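Local coordinates for tetratricopeptide TPR_2 repeat protein (Thermobaculum terrenum, PDB 5DJS) that is of unknown function but couples tetratricopeptide repeats to a two-domain fold of the GT-B type, with uridine-5'-diphosphate bound in the model, at residues P157-L163 and R513-R517; R306-N312 and D500-F504. The protein carries 1 engineered substitution. All coordinates share one frame; numbering follows the deposited sequence.

Interaction 1 (P157-L163 and R513-R517); sequences PDPHRRL and RRMWR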
ATOM      1  N   PRO A 157     -27.088 -22.008   4.254  1.00 47.13           N
ATOM      2  CA  PRO A 157     -26.084 -22.044   5.324  1.00 48.32           C
ATOM      3  C   PRO A 157     -25.614 -23.465   5.644  1.00 48.08           C
ATOM      4  O   PRO A 157     -25.829 -23.980   6.741  1.00 51.16           O
ATOM      5  CB  PRO A 157     -26.810 -21.387   6.507  1.00 48.44           C
ATOM      6  CG  PRO A 157     -28.248 -21.701   6.276  1.00 47.12           C
ATOM      7  CD  PRO A 157     -28.449 -21.794   4.784  1.00 46.44           C
ATOM      8  N   ASP A 158     -24.939 -24.067   4.675  1.00 49.50           N
ATOM      9  CA  ASP A 158     -24.400 -25.408   4.777  1.00 51.61           C
ATOM     10  C   ASP A 158     -22.931 -25.183   5.132  1.00 54.86           C
ATOM     11  O   ASP A 158     -22.178 -24.693   4.286  1.00 56.05           O
ATOM     12  CB  ASP A 158     -24.559 -26.125   3.425  1.00 50.38           C
ATOM     13  CG  ASP A 158     -24.024 -27.554   3.424  1.00 49.99           C
ATOM     14  OD1 ASP A 158     -23.537 -28.057   4.469  1.00 49.69           O
ATOM     15  OD2 ASP A 158     -24.105 -28.183   2.346  1.00 48.54           O
ATOM     16  N   PRO A 159     -22.515 -25.509   6.380  1.00 56.01           N
ATOM     17  CA  PRO A 159     -21.120 -25.221   6.771  1.00 56.40           C
ATOM     18  C   PRO A 159     -20.027 -25.880   5.910  1.00 58.28           C
ATOM     19  O   PRO A 159     -18.888 -25.398   5.910  1.00 57.59           O
ATOM     20  CB  PRO A 159     -21.044 -25.733   8.221  1.00 56.49           C
ATOM     21  CG  PRO A 159     -22.454 -25.731   8.711  1.00 55.65           C
ATOM     22  CD  PRO A 159     -23.291 -26.064   7.511  1.00 55.93           C
ATOM     23  N   HIS A 160     -20.369 -26.952   5.186  1.00 59.82           N
ATOM     24  CA  HIS A 160     -19.393 -27.743   4.434  1.00 60.43           C
ATOM     25  C   HIS A 160     -19.426 -27.546   2.927  1.00 58.50           C
ATOM     26  O   HIS A 160     -18.560 -28.071   2.252  1.00 61.30           O
ATOM     27  CB  HIS A 160     -19.581 -29.236   4.752  1.00 65.05           C
ATOM     28  CG  HIS A 160     -19.604 -29.538   6.222  1.00 70.56           C
ATOM     29  ND1 HIS A 160     -18.483 -29.433   7.021  1.00 74.90           N
ATOM     30  CD2 HIS A 160     -20.615 -29.914   7.041  1.00 73.55           C
ATOM     31  CE1 HIS A 160     -18.802 -29.735   8.268  1.00 75.13           C
ATOM     32  NE2 HIS A 160     -20.090 -30.032   8.307  1.00 76.98           N
ATOM     33  N   ARG A 161     -20.394 -26.804   2.387  1.00 59.33           N
ATOM     34  CA  ARG A 161     -20.511 -26.662   0.916  1.00 58.55           C
ATOM     35  C   ARG A 161     -19.386 -25.839   0.286  1.00 56.84           C
ATOM     36  O   ARG A 161     -18.644 -25.130   0.978  1.00 54.40           O
ATOM     37  CB  ARG A 161     -21.869 -26.071   0.496  1.00 58.44           C
ATOM     38  CG  ARG A 161     -22.113 -24.623   0.909  1.00 59.81           C
ATOM     39  CD  ARG A 161     -23.379 -24.061   0.295  1.00 59.64           C
ATOM     40  NE  ARG A 161     -23.079 -22.967  -0.629  1.00 60.26           N
ATOM     41  CZ  ARG A 161     -23.223 -21.659  -0.382  1.00 57.86           C
ATOM     42  NH1 ARG A 161     -23.685 -21.197   0.776  1.00 53.42           N
ATOM     43  NH2 ARG A 161     -22.903 -20.792  -1.337  1.00 58.67           N
ATOM     44  N   ARG A 162     -19.278 -25.941  -1.038  1.00 54.30           N
ATOM     45  CA  ARG A 162     -18.313 -25.146  -1.787  1.00 54.15           C
ATOM     46  C   ARG A 162     -18.682 -23.663  -1.642  1.00 53.39           C
ATOM     47  O   ARG A 162     -19.833 -23.280  -1.865  1.00 53.57           O
ATOM     48  CB  ARG A 162     -18.251 -25.581  -3.264  1.00 53.19           C
ATOM     49  CG  ARG A 162     -17.480 -24.616  -4.168  1.00 54.15           C
ATOM     50  CD  ARG A 162     -16.658 -25.283  -5.258  1.00 53.79           C
ATOM     51  NE  ARG A 162     -17.156 -25.024  -6.609  1.00 53.69           N
ATOM     52  CZ  ARG A 162     -16.424 -24.629  -7.660  1.00 57.56           C
ATOM     53  NH1 ARG A 162     -15.109 -24.412  -7.581  1.00 57.95           N
ATOM     54  NH2 ARG A 162     -17.027 -24.441  -8.833  1.00 60.00           N
ATOM     55  N   LEU A 163     -17.698 -22.854  -1.252  1.00 52.24           N
ATOM     56  CA  LEU A 163     -17.882 -21.413  -1.016  1.00 52.20           C
ATOM     57  C   LEU A 163     -17.418 -20.593  -2.211  1.00 52.89           C
ATOM     58  O   LEU A 163     -16.457 -20.952  -2.878  1.00 55.43           O
ATOM     59  CB  LEU A 163     -17.099 -20.970   0.222  1.00 50.93           C
ATOM     60  CG  LEU A 163     -17.780 -20.937   1.597  1.00 53.92           C
ATOM     61  CD1 LEU A 163     -18.971 -21.874   1.735  1.00 57.10           C
ATOM     62  CD2 LEU A 163     -16.744 -21.222   2.675  1.00 52.72           C
ATOM     63  N   ARG A 513     -13.186 -20.720   6.162  1.00 45.74           N
ATOM     64  CA  ARG A 513     -14.119 -21.769   6.561  1.00 47.06           C
ATOM     65  C   ARG A 513     -14.690 -21.513   7.958  1.00 47.01           C
ATOM     66  O   ARG A 513     -15.874 -21.718   8.193  1.00 46.23           O
ATOM     67  CB  ARG A 513     -13.434 -23.150   6.497  1.00 46.02           C
ATOM     68  CG  ARG A 513     -14.351 -24.355   6.728  1.00 45.25           C
ATOM     69  CD  ARG A 513     -15.522 -24.447   5.749  1.00 44.68           C
ATOM     70  NE  ARG A 513     -15.113 -24.472   4.340  1.00 42.53           N
ATOM     71  CZ  ARG A 513     -15.945 -24.636   3.312  1.00 41.85           C
ATOM     72  NH1 ARG A 513     -17.257 -24.797   3.506  1.00 41.15           N
ATOM     73  NH2 ARG A 513     -15.465 -24.636   2.067  1.00 43.58           N
ATOM     74  N   ARG A 514     -13.843 -21.063   8.874  1.00 49.55           N
ATOM     75  CA  ARG A 514     -14.263 -20.838  10.251  1.00 55.11           C
ATOM     76  C   ARG A 514     -15.090 -19.558  10.384  1.00 54.71           C
ATOM     77  O   ARG A 514     -15.943 -19.465  11.262  1.00 50.40           O
ATOM     78  CB  ARG A 514     -13.051 -20.875  11.188  1.00 62.71           C
ATOM     79  CG  ARG A 514     -12.527 -22.306  11.361  1.00 75.91           C
ATOM     80  CD  ARG A 514     -11.043 -22.416  11.703  1.00 83.55           C
ATOM     81  NE  ARG A 514     -10.640 -21.441  12.710  1.00 90.07           N
ATOM     82  CZ  ARG A 514     -10.918 -21.512  14.015  1.00100.04           C
ATOM     83  NH1 ARG A 514     -11.616 -22.531  14.530  1.00102.22           N
ATOM     84  NH2 ARG A 514     -10.491 -20.541  14.824  1.00105.57           N
ATOM     85  N   MET A 515     -14.845 -18.586   9.502  1.00 54.87           N
ATOM     86  CA  MET A 515     -15.734 -17.429   9.340  1.00 54.39           C
ATOM     87  C   MET A 515     -17.122 -17.876   8.875  1.00 55.05           C
ATOM     88  O   MET A 515     -18.144 -17.380   9.366  1.00 55.16           O
ATOM     89  CB  MET A 515     -15.199 -16.450   8.282  1.00 52.66           C
ATOM     90  CG  MET A 515     -13.934 -15.680   8.623  1.00 52.03           C
ATOM     91  SD  MET A 515     -13.284 -14.853   7.142  1.00 44.21           S
ATOM     92  CE  MET A 515     -11.547 -14.783   7.564  1.00 47.06           C
ATOM     93  N   TRP A 516     -17.137 -18.776   7.894  1.00 55.11           N
ATOM     94  CA  TRP A 516     -18.376 -19.291   7.315  1.00 59.62           C
ATOM     95  C   TRP A 516     -19.151 -20.184   8.289  1.00 60.70           C
ATOM     96  O   TRP A 516     -20.360 -20.016   8.441  1.00 59.47           O
ATOM     97  CB  TRP A 516     -18.097 -20.042   6.011  1.00 61.50           C
ATOM     98  CG  TRP A 516     -19.321 -20.639   5.410  1.00 63.21           C
ATOM     99  CD1 TRP A 516     -19.673 -21.947   5.429  1.00 66.93           C
ATOM    100  CD2 TRP A 516     -20.366 -19.950   4.714  1.00 66.13           C
ATOM    101  NE1 TRP A 516     -20.871 -22.128   4.784  1.00 70.00           N
ATOM    102  CE2 TRP A 516     -21.319 -20.917   4.333  1.00 68.72           C
ATOM    103  CE3 TRP A 516     -20.592 -18.610   4.375  1.00 66.63           C
ATOM    104  CZ2 TRP A 516     -22.479 -20.593   3.627  1.00 67.22           C
ATOM    105  CZ3 TRP A 516     -21.753 -18.285   3.672  1.00 66.91           C
ATOM    106  CH2 TRP A 516     -22.680 -19.276   3.304  1.00 66.85           C
ATOM    107  N   ARG A 517     -18.463 -21.120   8.945  1.00 64.44           N
ATOM    108  CA  ARG A 517     -19.104 -21.940   9.974  1.00 68.84           C
ATOM    109  C   ARG A 517     -19.809 -21.037  10.981  1.00 65.25           C
ATOM    110  O   ARG A 517     -20.990 -21.224  11.236  1.00 66.29           O
ATOM    111  CB  ARG A 517     -18.117 -22.887  10.692  1.00 75.34           C
ATOM    112  CG  ARG A 517     -18.674 -23.479  11.999  1.00 83.50           C
ATOM    113  CD  ARG A 517     -17.973 -24.738  12.502  1.00 89.58           C
ATOM    114  NE  ARG A 517     -16.511 -24.659  12.440  1.00 95.79           N
ATOM    115  CZ  ARG A 517     -15.734 -25.196  11.491  1.00100.54           C
ATOM    116  NH1 ARG A 517     -16.241 -25.887  10.463  1.00100.53           N
ATOM    117  NH2 ARG A 517     -14.414 -25.034  11.570  1.00100.46           N
TER
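The indole of W516 meets D158 with its edge and L163 with its face. At the edge, NE1 of W516 donates to O of D158 over 2.9 Å in a nearly straight bond (175°), with the acceptor almost in the ring plane, although the donor stands above the plane of the carbonyl. Over the face, CD1 of L163 makes a CH-pi contact 3.5 Å from the centroid of the five-membered ring. The other methyl of the same leucine, CD2, lies above the centre of the R513 guanidinium, 3.6 Å from its CZ, so one forked side chain serves two flat groups.

R513 reaches the loop by bending twice, at chi2 (58°) and chi3 (56°), which turns the edge of its guanidinium to the type I turn spanning D158 to R161. NH1 then donates twice, to O of P159 at 3.0 Å and to O of R161 at 2.9 Å. R161 sends its own side chain to the far part of the indole, its guanidinium roughly perpendicular to the ring; its polar end is held by O of D156 and by a salt bridge to D239.

Three backbone carbonyls of the loop, those of D158, P159 and R161, are thus met by N-H groups of two side chains about one helical turn apart. The acceptors are all backbone oxygens, so the contact probably reads the course of the backbone more than the side chains of the turn; no carboxylate of the loop pairs with R513, whose NE makes a weak hydrogen bond to OH of Y193.

Interaction 2 (R306-N312 and D500-F504); sequences RFYLPCN and DQGSF
D500 receives the loop that holds C311, on the long C-terminal helix that in this GT-B architecture packs back against the first of the two Rossmann-like domains. Its carboxylate is shared. OD2 accepts the backbone N-H of C311 at 2.6 Å, approached nearly along the C-O axis, while OD1 forms a salt bridge with NH2 of R306, modelled too close for its length to be taken literally, the guanidinium and carboxylate planes being inclined at 47°. The carboxylate thus appears to join R306 and C311, near the two ends of the loop.

Beside this polar pair stands F504, one helical turn on. CB of F504 sits 3.7 Å above the centre of the R306 guanidinium, whose plane is steeply inclined to the phenyl ring. P310 lies over a face of that ring: its N is 3.8 Å above the plane near the centre, and CD makes a CH-pi contact 4.0 Å from the centroid. With CG of F504 anti to the backbone N (chi1 172°), the ring is carried across to the proline. Farther along, the side chains of N312 and Q501 pack obliquely, with their amide planes only 25° apart; NE2 of Q501 turns instead to E186 and to O of P183.

The second shell fixes the arginine and the loop. NH1 of R306 donates to O of L309 at 3.0 Å, folding the loop round its own side chain, and V184 and P183 of helix 176-187 back F504 and P310. Y308 and L309 touch C422, a residue of the uridine-5'-diphosphate pocket, and O of Y308 accepts from NE1 of W267. Next to the anchored N-H of C311, the carbonyl O of the same residue accepts a hydrogen bond from NE1 of W430.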
ATOM      1  N   ARG A 306       0.717 -18.307  11.000  1.00 43.03           N
ATOM      2  CA  ARG A 306       1.877 -18.109  10.141  1.00 42.73           C
ATOM      3  C   ARG A 306       1.890 -16.608   9.755  1.00 43.97           C
ATOM      4  O   ARG A 306       1.035 -15.843  10.201  1.00 41.76           O
ATOM      5  CB  ARG A 306       1.735 -18.964   8.880  1.00 42.13           C
ATOM      6  CG  ARG A 306       0.532 -18.582   8.035  1.00 41.72           C
ATOM      7  CD  ARG A 306       0.446 -19.281   6.701  1.00 43.54           C
ATOM      8  NE  ARG A 306       1.692 -19.385   5.934  1.00 45.37           N
ATOM      9  CZ  ARG A 306       2.380 -18.389   5.386  1.00 46.44           C
ATOM     10  NH1 ARG A 306       2.025 -17.124   5.534  1.00 52.47           N
ATOM     11  NH2 ARG A 306       3.466 -18.661   4.685  1.00 47.04           N
ATOM     12  N   PHE A 307       2.819 -16.213   8.887  1.00 44.20           N
ATOM     13  CA  PHE A 307       2.863 -14.852   8.348  1.00 45.56           C
ATOM     14  C   PHE A 307       1.594 -14.567   7.540  1.00 48.65           C
ATOM     15  O   PHE A 307       1.088 -15.455   6.858  1.00 50.75           O
ATOM     16  CB  PHE A 307       4.120 -14.672   7.480  1.00 43.93           C
ATOM     17  CG  PHE A 307       4.350 -13.263   6.999  1.00 43.96           C
ATOM     18  CD1 PHE A 307       4.454 -12.207   7.906  1.00 42.65           C
ATOM     19  CD2 PHE A 307       4.491 -12.989   5.634  1.00 43.22           C
ATOM     20  CE1 PHE A 307       4.677 -10.915   7.463  1.00 42.07           C
ATOM     21  CE2 PHE A 307       4.718 -11.695   5.189  1.00 41.57           C
ATOM     22  CZ  PHE A 307       4.816 -10.656   6.106  1.00 41.29           C
ATOM     23  N   TYR A 308       1.080 -13.335   7.616  1.00 47.31           N
ATOM     24  CA  TYR A 308      -0.218 -13.006   6.997  1.00 45.87           C
ATOM     25  C   TYR A 308      -0.240 -12.935   5.462  1.00 43.32           C
ATOM     26  O   TYR A 308      -1.282 -12.622   4.905  1.00 43.17           O
ATOM     27  CB  TYR A 308      -0.794 -11.717   7.603  1.00 48.54           C
ATOM     28  CG  TYR A 308      -0.296 -10.398   7.006  1.00 51.90           C
ATOM     29  CD1 TYR A 308       1.056 -10.025   7.068  1.00 52.15           C
ATOM     30  CD2 TYR A 308      -1.191  -9.504   6.415  1.00 52.31           C
ATOM     31  CE1 TYR A 308       1.495  -8.821   6.541  1.00 53.23           C
ATOM     32  CE2 TYR A 308      -0.759  -8.293   5.889  1.00 55.26           C
ATOM     33  CZ  TYR A 308       0.582  -7.955   5.950  1.00 55.34           C
ATOM     34  OH  TYR A 308       1.004  -6.753   5.429  1.00 52.57           O
ATOM     35  N   LEU A 309       0.880 -13.225   4.793  1.00 41.10           N
ATOM     36  CA  LEU A 309       0.975 -13.183   3.337  1.00 42.44           C
ATOM     37  C   LEU A 309       1.761 -14.384   2.812  1.00 44.47           C
ATOM     38  O   LEU A 309       2.540 -14.973   3.565  1.00 43.14           O
ATOM     39  CB  LEU A 309       1.708 -11.914   2.918  1.00 43.76           C
ATOM     40  CG  LEU A 309       1.128 -10.586   3.391  1.00 46.38           C
ATOM     41  CD1 LEU A 309       2.078  -9.452   3.077  1.00 47.08           C
ATOM     42  CD2 LEU A 309      -0.186 -10.341   2.701  1.00 47.41           C
ATOM     43  N   PRO A 310       1.582 -14.735   1.515  1.00 46.01           N
ATOM     44  CA  PRO A 310       2.413 -15.772   0.893  1.00 47.76           C
ATOM     45  C   PRO A 310       3.799 -15.255   0.459  1.00 47.34           C
ATOM     46  O   PRO A 310       3.891 -14.312  -0.329  1.00 49.43           O
ATOM     47  CB  PRO A 310       1.581 -16.200  -0.328  1.00 48.85           C
ATOM     48  CG  PRO A 310       0.813 -14.979  -0.712  1.00 46.98           C
ATOM     49  CD  PRO A 310       0.593 -14.189   0.558  1.00 46.20           C
ATOM     50  N   CYS A 311       4.855 -15.902   0.957  1.00 47.66           N
ATOM     51  CA  CYS A 311       6.258 -15.498   0.741  1.00 44.51           C
ATOM     52  C   CYS A 311       7.005 -16.178  -0.432  1.00 43.78           C
ATOM     53  O   CYS A 311       8.207 -15.940  -0.624  1.00 41.93           O
ATOM     54  CB  CYS A 311       7.034 -15.731   2.034  1.00 43.40           C
ATOM     55  SG  CYS A 311       6.382 -14.814   3.444  1.00 48.99           S
ATOM     56  N   ASN A 312       6.324 -17.009  -1.219  1.00 43.02           N
ATOM     57  CA  ASN A 312       6.978 -17.656  -2.368  1.00 45.15           C
ATOM     58  C   ASN A 312       7.338 -16.638  -3.455  1.00 47.15           C
ATOM     59  O   ASN A 312       6.504 -15.807  -3.810  1.00 48.76           O
ATOM     60  CB  ASN A 312       6.107 -18.784  -2.947  1.00 45.33           C
ATOM     61  CG  ASN A 312       4.815 -18.275  -3.559  1.00 42.97           C
ATOM     62  OD1 ASN A 312       4.035 -17.609  -2.892  1.00 44.55           O
ATOM     63  ND2 ASN A 312       4.602 -18.556  -4.834  1.00 42.75           N
ATOM     64  N   ASP A 500       5.400 -22.731   0.373  1.00 60.40           N
ATOM     65  CA  ASP A 500       4.701 -21.586   1.005  1.00 54.47           C
ATOM     66  C   ASP A 500       3.422 -21.109   0.319  1.00 49.05           C
ATOM     67  O   ASP A 500       2.479 -20.700   0.999  1.00 47.46           O
ATOM     68  CB  ASP A 500       5.652 -20.404   1.175  1.00 55.61           C
ATOM     69  CG  ASP A 500       5.184 -19.442   2.219  1.00 56.32           C
ATOM     70  OD1 ASP A 500       5.097 -19.850   3.386  1.00 53.71           O
ATOM     71  OD2 ASP A 500       4.900 -18.275   1.894  1.00 65.21           O
ATOM     72  N   GLN A 501       3.395 -21.147  -1.012  1.00 45.58           N
ATOM     73  CA  GLN A 501       2.172 -20.880  -1.779  1.00 41.57           C
ATOM     74  C   GLN A 501       0.997 -21.690  -1.227  1.00 41.76           C
ATOM     75  O   GLN A 501       0.068 -21.128  -0.659  1.00 42.83           O
ATOM     76  CB  GLN A 501       2.382 -21.186  -3.269  1.00 40.05           C
ATOM     77  CG  GLN A 501       1.110 -21.149  -4.107  1.00 39.64           C
ATOM     78  CD  GLN A 501       1.372 -21.105  -5.599  1.00 39.23           C
ATOM     79  OE1 GLN A 501       2.490 -21.331  -6.055  1.00 38.11           O
ATOM     80  NE2 GLN A 501       0.329 -20.808  -6.372  1.00 41.10           N
ATOM     81  N   GLY A 502       1.079 -23.012  -1.349  1.00 42.43           N
ATOM     82  CA  GLY A 502       0.024 -23.920  -0.898  1.00 40.96           C
ATOM     83  C   GLY A 502      -0.151 -23.958   0.606  1.00 41.44           C
ATOM     84  O   GLY A 502      -1.265 -24.133   1.105  1.00 42.18           O
ATOM     85  N   SER A 503       0.945 -23.789   1.335  1.00 42.10           N
ATOM     86  CA  SER A 503       0.893 -23.774   2.791  1.00 43.79           C
ATOM     87  C   SER A 503       0.097 -22.564   3.305  1.00 46.88           C
ATOM     88  O   SER A 503      -0.745 -22.708   4.198  1.00 45.37           O
ATOM     89  CB  SER A 503       2.306 -23.778   3.372  1.00 43.99           C
ATOM     90  OG  SER A 503       2.272 -24.177   4.722  1.00 47.14           O
ATOM     91  N   PHE A 504       0.345 -21.382   2.721  1.00 49.13           N
ATOM     92  CA  PHE A 504      -0.388 -20.168   3.102  1.00 48.71           C
ATOM     93  C   PHE A 504      -1.878 -20.249   2.760  1.00 48.22           C
ATOM     94  O   PHE A 504      -2.721 -20.008   3.628  1.00 46.69           O
ATOM     95  CB  PHE A 504       0.178 -18.893   2.447  1.00 50.39           C
ATOM     96  CG  PHE A 504      -0.692 -17.674   2.677  1.00 49.13           C
ATOM     97  CD1 PHE A 504      -0.742 -17.079   3.932  1.00 46.97           C
ATOM     98  CD2 PHE A 504      -1.505 -17.160   1.665  1.00 49.87           C
ATOM     99  CE1 PHE A 504      -1.552 -15.980   4.180  1.00 47.75           C
ATOM    100  CE2 PHE A 504      -2.326 -16.059   1.907  1.00 48.66           C
ATOM    101  CZ  PHE A 504      -2.346 -15.467   3.164  1.00 47.70           C
TER

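In the fold
Interactions 1 and 2 illustrate how a single long helix can bind widely separated parts of a chain. Both use helix 479-521, interaction 2 in its middle and interaction 1 near its C-terminal end, with centres 22 Å apart and nearest atoms about 10 Å apart. Both segments of interaction 2 fall between the two segments of interaction 1 in the sequence. Their other halves adjoin the first parallel sheet: 157-163 leads into strand 163-169, whereas 306-312 follows one of its two edge strands, 300-304, on the way to the second sheet. Helix 479-521, reached after the second sheet, thus returns to the first domain and fastens both its entry and its exit.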